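Maltose/maltodextrin-binding protein (Thermus thermophilus, PDB 2GH9) binds maltotriose, and probably related malto-oligosaccharides, as a periplasmic binding protein, probably to hand them to a membrane transporter for uptake. Local coordinates at residues Trp6-Gly11 / Val59-His64; Gly74-Val79 / Gly270-Ala275; Glu113-Ile118 / Asp155-Phe160. One frame throughout, in Å; residues are numbered along the deposited sequence.

Contact 1: Trp6-Gly11 / Val59-His64. With GLC (alpha-D-glucopyranose), chain B.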
loop_
_atom_site.group_PDB
_atom_site.type_symbol
_atom_site.label_atom_id
_atom_site.label_comp_id
_atom_site.label_asym_id
_atom_site.label_seq_id
_atom_site.Cartn_x
_atom_site.Cartn_y
_atom_site.Cartn_z
ATOM N N TRP A 6 -4.540 -16.608 -6.169
ATOM C CA TRP A 6 -3.347 -15.801 -6.453
ATOM C C TRP A 6 -3.041 -14.911 -5.270
ATOM O O TRP A 6 -3.957 -14.270 -4.732
ATOM C CB TRP A 6 -3.561 -14.939 -7.687
ATOM C CG TRP A 6 -3.479 -15.700 -8.954
ATOM C CD1 TRP A 6 -3.079 -16.996 -9.115
ATOM C CD2 TRP A 6 -3.776 -15.203 -10.255
ATOM N NE1 TRP A 6 -3.143 -17.348 -10.435
ATOM C CE2 TRP A 6 -3.551 -16.259 -11.163
ATOM C CE3 TRP A 6 -4.234 -13.969 -10.744
ATOM C CZ2 TRP A 6 -3.751 -16.117 -12.538
ATOM C CZ3 TRP A 6 -4.433 -13.829 -12.104
ATOM C CH2 TRP A 6 -4.191 -14.905 -12.992
ATOM N N THR A 7 -1.772 -14.882 -4.857
ATOM C CA THR A 7 -1.346 -13.998 -3.763
ATOM C C THR A 7 0.025 -13.369 -4.009
ATOM O O THR A 7 0.891 -13.986 -4.618
ATOM C CB THR A 7 -1.302 -14.765 -2.404
ATOM O OG1 THR A 7 -1.065 -13.842 -1.349
ATOM C CG2 THR A 7 -0.226 -15.839 -2.401
ATOM N N HIS A 8 0.206 -12.157 -3.496
ATOM C CA HIS A 8 1.502 -11.456 -3.505
ATOM C C HIS A 8 2.217 -11.560 -2.157
ATOM O O HIS A 8 3.276 -10.943 -1.931
ATOM C CB HIS A 8 1.350 -9.983 -3.898
ATOM C CG HIS A 8 0.338 -9.214 -3.097
ATOM N ND1 HIS A 8 0.663 -8.511 -1.954
ATOM C CD2 HIS A 8 -0.980 -8.972 -3.320
ATOM C CE1 HIS A 8 -0.417 -7.909 -1.486
ATOM N NE2 HIS A 8 -1.423 -8.151 -2.311
ATOM N N PHE A 9 1.647 -12.358 -1.262
ATOM C CA PHE A 9 2.211 -12.528 0.050
ATOM C C PHE A 9 3.485 -13.383 -0.015
ATOM O O PHE A 9 3.620 -14.290 -0.850
ATOM C CB PHE A 9 1.216 -13.217 1.004
ATOM C CG PHE A 9 -0.041 -12.445 1.274
ATOM C CD1 PHE A 9 -0.188 -11.116 0.897
ATOM C CD2 PHE A 9 -1.096 -13.065 1.926
ATOM C CE1 PHE A 9 -1.347 -10.433 1.154
ATOM C CE2 PHE A 9 -2.256 -12.390 2.191
ATOM C CZ PHE A 9 -2.381 -11.065 1.821
ATOM N N GLY A 10 4.407 -13.084 0.891
ATOM C CA GLY A 10 5.557 -13.935 1.145
ATOM C C GLY A 10 5.746 -14.081 2.624
ATOM O O GLY A 10 4.963 -13.540 3.415
ATOM N N GLY A 11 6.756 -14.866 2.995
ATOM C CA GLY A 11 7.165 -14.999 4.363
ATOM C C GLY A 11 6.070 -15.507 5.276
ATOM O O GLY A 11 5.271 -16.368 4.878
ATOM N N VAL A 59 -8.365 -13.650 -5.330
ATOM C CA VAL A 59 -7.084 -12.971 -5.087
ATOM C C VAL A 59 -7.109 -12.565 -3.638
ATOM O O VAL A 59 -8.038 -11.882 -3.206
ATOM C CB VAL A 59 -6.850 -11.724 -5.966
ATOM C CG1 VAL A 59 -5.396 -11.205 -5.780
ATOM C CG2 VAL A 59 -7.092 -12.022 -7.427
ATOM N N VAL A 60 -6.132 -13.067 -2.890
ATOM C CA VAL A 60 -5.890 -12.711 -1.494
ATOM C C VAL A 60 -4.493 -12.070 -1.409
ATOM O O VAL A 60 -3.486 -12.792 -1.381
ATOM C CB VAL A 60 -5.918 -13.958 -0.621
ATOM C CG1 VAL A 60 -5.667 -13.590 0.835
ATOM C CG2 VAL A 60 -7.264 -14.709 -0.777
ATOM N N THR A 61 -4.362 -10.743 -1.371
ATOM C CA THR A 61 -5.409 -9.735 -1.456
ATOM C C THR A 61 -5.055 -8.745 -2.572
ATOM O O THR A 61 -3.925 -8.736 -3.086
ATOM C CB THR A 61 -5.502 -8.940 -0.138
ATOM O OG1 THR A 61 -4.172 -8.608 0.320
ATOM C CG2 THR A 61 -6.260 -9.767 0.945
ATOM N N VAL A 62 -6.012 -7.901 -2.934
ATOM C CA VAL A 62 -5.746 -6.775 -3.819
ATOM C C VAL A 62 -5.873 -5.464 -3.055
ATOM O O VAL A 62 -6.684 -5.359 -2.141
ATOM C CB VAL A 62 -6.738 -6.724 -5.041
ATOM C CG1 VAL A 62 -6.627 -8.002 -5.904
ATOM C CG2 VAL A 62 -8.227 -6.433 -4.572
ATOM N N PRO A 63 -5.096 -4.436 -3.458
ATOM C CA PRO A 63 -5.273 -3.104 -2.894
ATOM C C PRO A 63 -6.505 -2.473 -3.513
ATOM O O PRO A 63 -6.831 -2.739 -4.672
ATOM C CB PRO A 63 -4.002 -2.357 -3.334
ATOM C CG PRO A 63 -3.658 -3.003 -4.625
ATOM C CD PRO A 63 -4.050 -4.456 -4.488
ATOM N N HIS A 64 -7.190 -1.657 -2.743
ATOM C CA HIS A 64 -8.452 -1.072 -3.188
ATOM C C HIS A 64 -8.388 -0.119 -4.370
ATOM O O HIS A 64 -9.410 0.123 -5.008
ATOM C CB HIS A 64 -9.157 -0.406 -2.026
ATOM C CG HIS A 64 -8.633 0.953 -1.668
ATOM N ND1 HIS A 64 -7.713 1.155 -0.662
ATOM C CD2 HIS A 64 -8.958 2.186 -2.138
ATOM C CE1 HIS A 64 -7.491 2.455 -0.532
ATOM N NE2 HIS A 64 -8.225 3.103 -1.423
HETATM C C1 GLC B . 4.572 -7.031 -1.628
HETATM C C2 GLC B . 3.541 -6.682 -0.556
HETATM C C3 GLC B . 2.674 -5.536 -1.036
HETATM C C4 GLC B . 3.563 -4.332 -1.383
HETATM C C5 GLC B . 4.603 -4.701 -2.453
HETATM C C6 GLC B . 5.611 -3.556 -2.677
HETATM O O1 GLC B . 3.887 -7.607 -2.737
HETATM O O2 GLC B . 2.749 -7.840 -0.210
HETATM O O3 GLC B . 1.683 -5.171 -0.060
HETATM O O4 GLC B . 2.760 -3.330 -1.982
HETATM O O5 GLC B . 5.306 -5.872 -2.043
HETATM O O6 GLC B . 6.624 -3.917 -3.635
#

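Contact 2: Gly74-Val79 / Gly270-Ala275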
loop_
_atom_site.group_PDB
_atom_site.type_symbol
_atom_site.label_atom_id
_atom_site.label_comp_id
_atom_site.label_asym_id
_atom_site.label_seq_id
_atom_site.Cartn_x
_atom_site.Cartn_y
_atom_site.Cartn_z
ATOM N N GLY A 74 -15.412 -6.094 -15.504
ATOM C CA GLY A 74 -16.419 -7.111 -15.220
ATOM C C GLY A 74 -15.867 -8.309 -14.477
ATOM O O GLY A 74 -16.558 -9.319 -14.350
ATOM N N VAL A 75 -14.642 -8.205 -13.940
ATOM C CA VAL A 75 -13.940 -9.409 -13.473
ATOM C C VAL A 75 -14.134 -9.727 -12.009
ATOM O O VAL A 75 -13.684 -10.785 -11.554
ATOM C CB VAL A 75 -12.415 -9.375 -13.808
ATOM C CG1 VAL A 75 -12.231 -9.346 -15.321
ATOM C CG2 VAL A 75 -11.686 -8.198 -13.088
ATOM N N LEU A 76 -14.804 -8.832 -11.281
ATOM C CA LEU A 76 -15.026 -8.983 -9.832
ATOM C C LEU A 76 -16.438 -9.477 -9.552
ATOM O O LEU A 76 -17.406 -8.947 -10.090
ATOM C CB LEU A 76 -14.835 -7.648 -9.086
ATOM C CG LEU A 76 -13.454 -6.964 -9.108
ATOM C CD1 LEU A 76 -13.429 -5.761 -8.161
ATOM C CD2 LEU A 76 -12.333 -7.930 -8.812
ATOM N N GLU A 77 -16.545 -10.495 -8.704
ATOM C CA GLU A 77 -17.839 -10.953 -8.203
ATOM C C GLU A 77 -18.329 -10.003 -7.096
ATOM O O GLU A 77 -17.640 -9.793 -6.078
ATOM C CB GLU A 77 -17.746 -12.419 -7.728
ATOM C CG GLU A 77 -19.018 -13.020 -7.076
ATOM C CD GLU A 77 -20.204 -13.229 -8.037
ATOM O OE1 GLU A 77 -20.061 -13.029 -9.254
ATOM O OE2 GLU A 77 -21.286 -13.619 -7.556
ATOM N N PRO A 78 -19.522 -9.396 -7.291
ATOM C CA PRO A 78 -20.176 -8.699 -6.174
ATOM C C PRO A 78 -20.394 -9.651 -4.992
ATOM O O PRO A 78 -20.895 -10.758 -5.185
ATOM C CB PRO A 78 -21.518 -8.267 -6.771
ATOM C CG PRO A 78 -21.260 -8.184 -8.227
ATOM C CD PRO A 78 -20.329 -9.322 -8.519
ATOM N N VAL A 79 -20.029 -9.220 -3.781
ATOM C CA VAL A 79 -20.009 -10.121 -2.633
ATOM C C VAL A 79 -21.051 -9.804 -1.544
ATOM O O VAL A 79 -21.188 -10.563 -0.572
ATOM C CB VAL A 79 -18.572 -10.221 -2.008
ATOM C CG1 VAL A 79 -17.594 -10.746 -3.038
ATOM C CG2 VAL A 79 -18.092 -8.866 -1.453
ATOM N N GLY A 270 -8.106 -6.259 0.272
ATOM C CA GLY A 270 -9.311 -7.081 0.379
ATOM C C GLY A 270 -9.284 -8.297 -0.503
ATOM O O GLY A 270 -8.516 -8.376 -1.498
ATOM N N VAL A 271 -10.114 -9.271 -0.136
ATOM C CA VAL A 271 -10.250 -10.473 -0.923
ATOM C C VAL A 271 -11.303 -10.235 -2.011
ATOM O O VAL A 271 -12.403 -9.715 -1.729
ATOM C CB VAL A 271 -10.657 -11.702 -0.065
ATOM C CG1 VAL A 271 -10.760 -12.933 -0.950
ATOM C CG2 VAL A 271 -9.652 -11.938 1.130
ATOM N N VAL A 272 -10.972 -10.608 -3.242
ATOM C CA VAL A 272 -11.919 -10.516 -4.358
ATOM C C VAL A 272 -12.117 -11.885 -4.976
ATOM O O VAL A 272 -11.204 -12.718 -5.024
ATOM C CB VAL A 272 -11.500 -9.485 -5.449
ATOM C CG1 VAL A 272 -11.511 -8.050 -4.866
ATOM C CG2 VAL A 272 -10.131 -9.856 -6.042
ATOM N N VAL A 273 -13.339 -12.128 -5.427
ATOM C CA VAL A 273 -13.671 -13.374 -6.068
ATOM C C VAL A 273 -13.810 -13.106 -7.567
ATOM O O VAL A 273 -14.328 -12.078 -7.966
ATOM C CB VAL A 273 -14.944 -14.004 -5.409
ATOM C CG1 VAL A 273 -15.452 -15.211 -6.223
ATOM C CG2 VAL A 273 -14.618 -14.439 -3.992
ATOM N N ASN A 274 -13.287 -14.022 -8.371
ATOM C CA ASN A 274 -13.374 -13.973 -9.823
ATOM C C ASN A 274 -14.820 -14.193 -10.282
ATOM O O ASN A 274 -15.411 -15.252 -10.010
ATOM C CB ASN A 274 -12.468 -15.060 -10.400
ATOM C CG ASN A 274 -12.313 -14.987 -11.902
ATOM O OD1 ASN A 274 -13.037 -14.273 -12.579
ATOM N ND2 ASN A 274 -11.331 -15.713 -12.427
ATOM N N ALA A 275 -15.380 -13.206 -10.986
ATOM C CA ALA A 275 -16.746 -13.302 -11.516
ATOM C C ALA A 275 -16.917 -14.489 -12.481
ATOM O O ALA A 275 -18.033 -14.955 -12.713
ATOM C CB ALA A 275 -17.133 -11.998 -12.205
HETATM O O HOH W 1 -15.193 -9.883 -5.365
#

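Contact 3: Glu113-Ile118 / Asp155-Phe160. With GLC (alpha-D-glucopyranose), chain C; GLC (alpha-D-glucopyranose), chain D.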
loop_
_atom_site.group_PDB
_atom_site.type_symbol
_atom_site.label_atom_id
_atom_site.label_comp_id
_atom_site.label_asym_id
_atom_site.label_seq_id
_atom_site.Cartn_x
_atom_site.Cartn_y
_atom_site.Cartn_z
ATOM N N GLU A 113 -3.342 -0.433 5.684
ATOM C CA GLU A 113 -1.905 -0.273 5.664
ATOM C C GLU A 113 -1.540 1.113 5.177
ATOM O O GLU A 113 -2.301 1.761 4.486
ATOM C CB GLU A 113 -1.298 -1.291 4.710
ATOM C CG GLU A 113 -1.813 -1.155 3.268
ATOM C CD GLU A 113 -1.444 -2.316 2.393
ATOM O OE1 GLU A 113 -1.029 -3.330 2.959
ATOM O OE2 GLU A 113 -1.541 -2.212 1.136
ATOM N N SER A 114 -0.328 1.527 5.516
ATOM C CA SER A 114 0.259 2.735 4.957
ATOM C C SER A 114 1.749 2.623 5.140
ATOM O O SER A 114 2.220 1.837 5.962
ATOM C CB SER A 114 -0.271 3.991 5.681
ATOM O OG SER A 114 0.431 4.228 6.890
ATOM N N VAL A 115 2.511 3.415 4.394
ATOM C CA VAL A 115 3.913 3.580 4.735
ATOM C C VAL A 115 4.065 4.430 5.990
ATOM O O VAL A 115 3.165 5.175 6.408
ATOM C CB VAL A 115 4.780 4.174 3.554
ATOM C CG1 VAL A 115 4.768 3.206 2.373
ATOM C CG2 VAL A 115 4.322 5.602 3.162
ATOM N N ALA A 116 5.227 4.269 6.608
ATOM C CA ALA A 116 5.608 4.996 7.806
ATOM C C ALA A 116 7.138 4.921 7.971
ATOM O O ALA A 116 7.824 4.154 7.290
ATOM C CB ALA A 116 4.945 4.404 9.032
ATOM N N LEU A 117 7.637 5.714 8.906
ATOM C CA LEU A 117 9.020 5.670 9.301
ATOM C C LEU A 117 9.179 4.474 10.242
ATOM O O LEU A 117 8.701 4.489 11.381
ATOM C CB LEU A 117 9.437 6.979 9.984
ATOM C CG LEU A 117 10.886 6.965 10.491
ATOM C CD1 LEU A 117 11.823 6.932 9.293
ATOM C CD2 LEU A 117 11.153 8.143 11.393
ATOM N N ILE A 118 9.826 3.431 9.725
ATOM C CA ILE A 118 10.133 2.250 10.498
ATOM C C ILE A 118 11.633 2.322 10.821
ATOM O O ILE A 118 12.480 2.389 9.930
ATOM C CB ILE A 118 9.767 0.965 9.762
ATOM C CG1 ILE A 118 8.341 1.061 9.194
ATOM C CG2 ILE A 118 9.896 -0.262 10.710
ATOM C CD1 ILE A 118 7.930 -0.162 8.301
ATOM N N ASP A 155 9.321 5.155 -6.508
ATOM C CA ASP A 155 7.914 4.734 -6.455
ATOM C C ASP A 155 6.912 5.872 -6.099
ATOM O O ASP A 155 7.042 6.521 -5.073
ATOM C CB ASP A 155 7.817 3.565 -5.472
ATOM C CG ASP A 155 6.502 2.798 -5.566
ATOM O OD1 ASP A 155 5.459 3.426 -5.365
ATOM O OD2 ASP A 155 6.521 1.561 -5.791
ATOM N N PRO A 156 5.896 6.103 -6.939
ATOM C CA PRO A 156 4.940 7.217 -6.697
ATOM C C PRO A 156 4.062 7.093 -5.419
ATOM O O PRO A 156 3.877 8.074 -4.665
ATOM C CB PRO A 156 4.072 7.223 -7.969
ATOM C CG PRO A 156 4.252 5.907 -8.590
ATOM C CD PRO A 156 5.570 5.342 -8.162
ATOM N N TYR A 157 3.541 5.895 -5.180
ATOM C CA TYR A 157 2.893 5.554 -3.886
ATOM C C TYR A 157 3.753 5.885 -2.644
ATOM O O TYR A 157 3.285 6.523 -1.710
ATOM C CB TYR A 157 2.535 4.066 -3.890
ATOM C CG TYR A 157 1.969 3.507 -2.602
ATOM C CD1 TYR A 157 0.617 3.504 -2.382
ATOM C CD2 TYR A 157 2.807 2.935 -1.635
ATOM C CE1 TYR A 157 0.077 2.969 -1.238
ATOM C CE2 TYR A 157 2.297 2.416 -0.479
ATOM C CZ TYR A 157 0.908 2.421 -0.281
ATOM O OH TYR A 157 0.334 1.906 0.861
ATOM N N PHE A 158 5.011 5.460 -2.628
ATOM C CA PHE A 158 5.885 5.716 -1.460
ATOM C C PHE A 158 6.119 7.212 -1.218
ATOM O O PHE A 158 6.224 7.673 -0.072
ATOM C CB PHE A 158 7.224 4.996 -1.649
ATOM C CG PHE A 158 7.193 3.554 -1.268
ATOM C CD1 PHE A 158 7.768 3.135 -0.077
ATOM C CD2 PHE A 158 6.602 2.620 -2.086
ATOM C CE1 PHE A 158 7.746 1.812 0.274
ATOM C CE2 PHE A 158 6.565 1.294 -1.723
ATOM C CZ PHE A 158 7.159 0.888 -0.554
ATOM N N ASN A 159 6.169 7.965 -2.314
ATOM C CA ASN A 159 6.402 9.408 -2.290
ATOM C C ASN A 159 5.171 10.290 -2.106
ATOM O O ASN A 159 5.325 11.489 -1.888
ATOM C CB ASN A 159 7.117 9.836 -3.577
ATOM C CG ASN A 159 8.567 9.485 -3.556
ATOM O OD1 ASN A 159 9.311 10.004 -2.733
ATOM N ND2 ASN A 159 8.975 8.573 -4.418
ATOM N N PHE A 160 3.960 9.727 -2.194
ATOM C CA PHE A 160 2.764 10.545 -2.068
ATOM C C PHE A 160 2.780 11.439 -0.825
ATOM O O PHE A 160 2.376 12.593 -0.900
ATOM C CB PHE A 160 1.459 9.743 -2.118
ATOM C CG PHE A 160 0.258 10.586 -1.793
ATOM C CD1 PHE A 160 -0.168 11.567 -2.681
ATOM C CD2 PHE A 160 -0.397 10.461 -0.573
ATOM C CE1 PHE A 160 -1.250 12.366 -2.379
ATOM C CE2 PHE A 160 -1.470 11.283 -0.264
ATOM C CZ PHE A 160 -1.893 12.237 -1.172
HETATM C C1 GLC C . 2.724 -2.072 -1.288
HETATM C C2 GLC C . 1.273 -1.676 -1.090
HETATM C C3 GLC C . 0.633 -1.373 -2.463
HETATM C C4 GLC C . 1.436 -0.380 -3.289
HETATM C C5 GLC C . 2.899 -0.813 -3.355
HETATM C C6 GLC C . 3.755 0.257 -4.043
HETATM O O2 GLC C . 0.559 -2.750 -0.472
HETATM O O3 GLC C . -0.689 -0.908 -2.291
HETATM O O4 GLC C . 0.883 -0.286 -4.617
HETATM O O5 GLC C . 3.418 -1.059 -2.028
HETATM O O6 GLC C . 4.913 -0.301 -4.670
HETATM C C1 GLC D . 0.303 0.983 -4.900
HETATM C C2 GLC D . -0.990 0.690 -5.639
HETATM C C3 GLC D . -0.696 0.068 -6.994
HETATM C C4 GLC D . 0.271 0.964 -7.758
HETATM C C5 GLC D . 1.546 1.265 -6.957
HETATM C C6 GLC D . 2.480 2.270 -7.646
HETATM O O2 GLC D . -1.823 -0.189 -4.860
HETATM O O3 GLC D . -1.906 -0.089 -7.728
HETATM O O4 GLC D . 0.586 0.313 -8.988
HETATM O O5 GLC D . 1.188 1.809 -5.683
HETATM O O6 GLC D . 3.798 2.136 -7.100
HETATM O O HOH W 2 -1.515 0.362 -0.003
#

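Contact 1: Trp6-Gly11 / Val59-His64
His8 and Thr61 meet where two parallel strands of the first lobe, 3-7 and 58-63, end beside the bound sugar. The strands are joined by the bridge of Trp6 with Val59, in which Val60 N donates to Trp6 O at 3.1 Å. Thr7 OG1 gives its proton to Val60 O across 2.6 Å, nearly in line with the carbonyl, and Thr7 OG1 itself accepts from Phe9 N, an ST turn that bends the chain out of the strand. Along His8, CB and CG face O1 of the glucose in chain B; ND1 is hydrogen-bonded to O2 of that sugar at 2.8 Å; CE1 lies near its O2 and O3; CD2 lies 3.0 Å from Thr61 O; and NE2 reaches the same carbonyl in a bent, weak bond of 2.7 Å. Sugar O2 and Thr61 O lie in the plane of the imidazole, while Phe9 CD1 covers one of its faces. The Phe9 ring in turn carries Val60 O over a face and has Thr61 OG1 by CZ, a hydroxyl whose stronger partner, Gln269 OE1, is also weakly hydrogen-bonded to His8 NE2. A leucine in place of His8 would probably leave the sugar O2 and Thr61 O without this shared mate. With one nitrogen toward the protein and one toward the ligand, the imidazole is fixed in rotation, consistent with the strand ends holding it ready for the sugar O2.

Contact 2: Gly74-Val79 / Gly270-Ala275
Ala275 N and Glu77 N make the two backbone bonds that hold the 74-79 loop against the end of strand 265-273. Ala275 N donates to Val75 O in an almost straight bond of 3.0 Å, arriving from well above the carbonyl plane, and Glu77 N donates to Val273 O at 2.8 Å. Together they bracket a single bridge between Leu76 and Asn274. A water extends the pairing, giving a proton to Glu77 O and accepting one from Val273 N. Side chains fill in around this backbone core. Leu76 CD2 lies across the branch of Val272, 3.8 Å from its CB, and the Glu77 CB rests on Val273 CG1 at 3.9 Å. The methyl of Ala275 sits over the turn, 3.5 Å from Gly74 O. Glu77 runs with CG anti to its own N (chi1 176°) and then bends at chi2, which brings OE1 past Ala275 to a salt bridge with Lys280, while OE2 is hydrogen-bonded to Tyr82. Asn274 is held by Tyr276 N, just after the segment, at OD1 and by Ala56 O at ND2. Leu76 also packs on Met106 of strand 104-113. Gly74, with positive phi, closes helix 67-72 in a Schellman motif, and the chain that leaves it is immediately caught by the strand end: a helix-terminating turn bridged to the end of an inner strand of the larger sheet in one lobe of a periplasmic binding protein.

Contact 3: Glu113-Ile118 / Asp155-Phe160
The N terminus of helix 156-166 and the chain entering strand 116-120 line the sugar pocket of this periplasmic binding protein, meeting through Val115. Its CG1 is 3.9 Å from Tyr157 CE2 and also lies over one face of Phe158, a CH-pi contact 4.2 Å from the ring centroid. Tyr157 has CG anti to its backbone N (chi1 175°), which carries the ring across to the ligand: C4 of the glucose in chain C lies 3.8 Å above its plane, over the centre, the sugar-on-aromatic packing familiar from carbohydrate sites. Phe158 turns its edge to O6 of the same glucose. Asp155, the N-cap of the helix, accepts from Phe158 N through a weak bond to OD1, and its two oxygens serve both sugars, OD1 taking a proton from O6 of the chain D glucose and OD2 one from O6 of the chain C glucose, each at 2.7 Å. O2 of the chain C glucose donates to Glu113 OE2, which also accepts from Gln269 NE2, while OE1 makes a salt bridge with Arg305. A water joins the segments, donating to Glu113 OE2 at 2.8 Å and hydrogen-bonded to Tyr157 OH at 2.6 Å and to O3 of that glucose.

From the N terminus, contact 1 closes first, pairing strand 3-7 with strand 58-63 after 47 intervening residues, more than half of them helical. The chain opens contact 2 at residues 74-79, and that long loop shuts only at 270-275, joining the turn after helix 67-72 to the end of strand 265-273. Contact 3 opens and closes inside that loop, tying the entry to strand 116-120 to the start of helix 156-166. Contacts 1 and 2 share the larger sheet, where strands 58-63 and 265-273 are antiparallel neighbours and Val59 N is probably hydrogen-bonded to Val272 O. Contact 3 touches neither, its centre about 18 Å from that of contact 1, yet both contacts 1 and 3 reach the bound maltotriose.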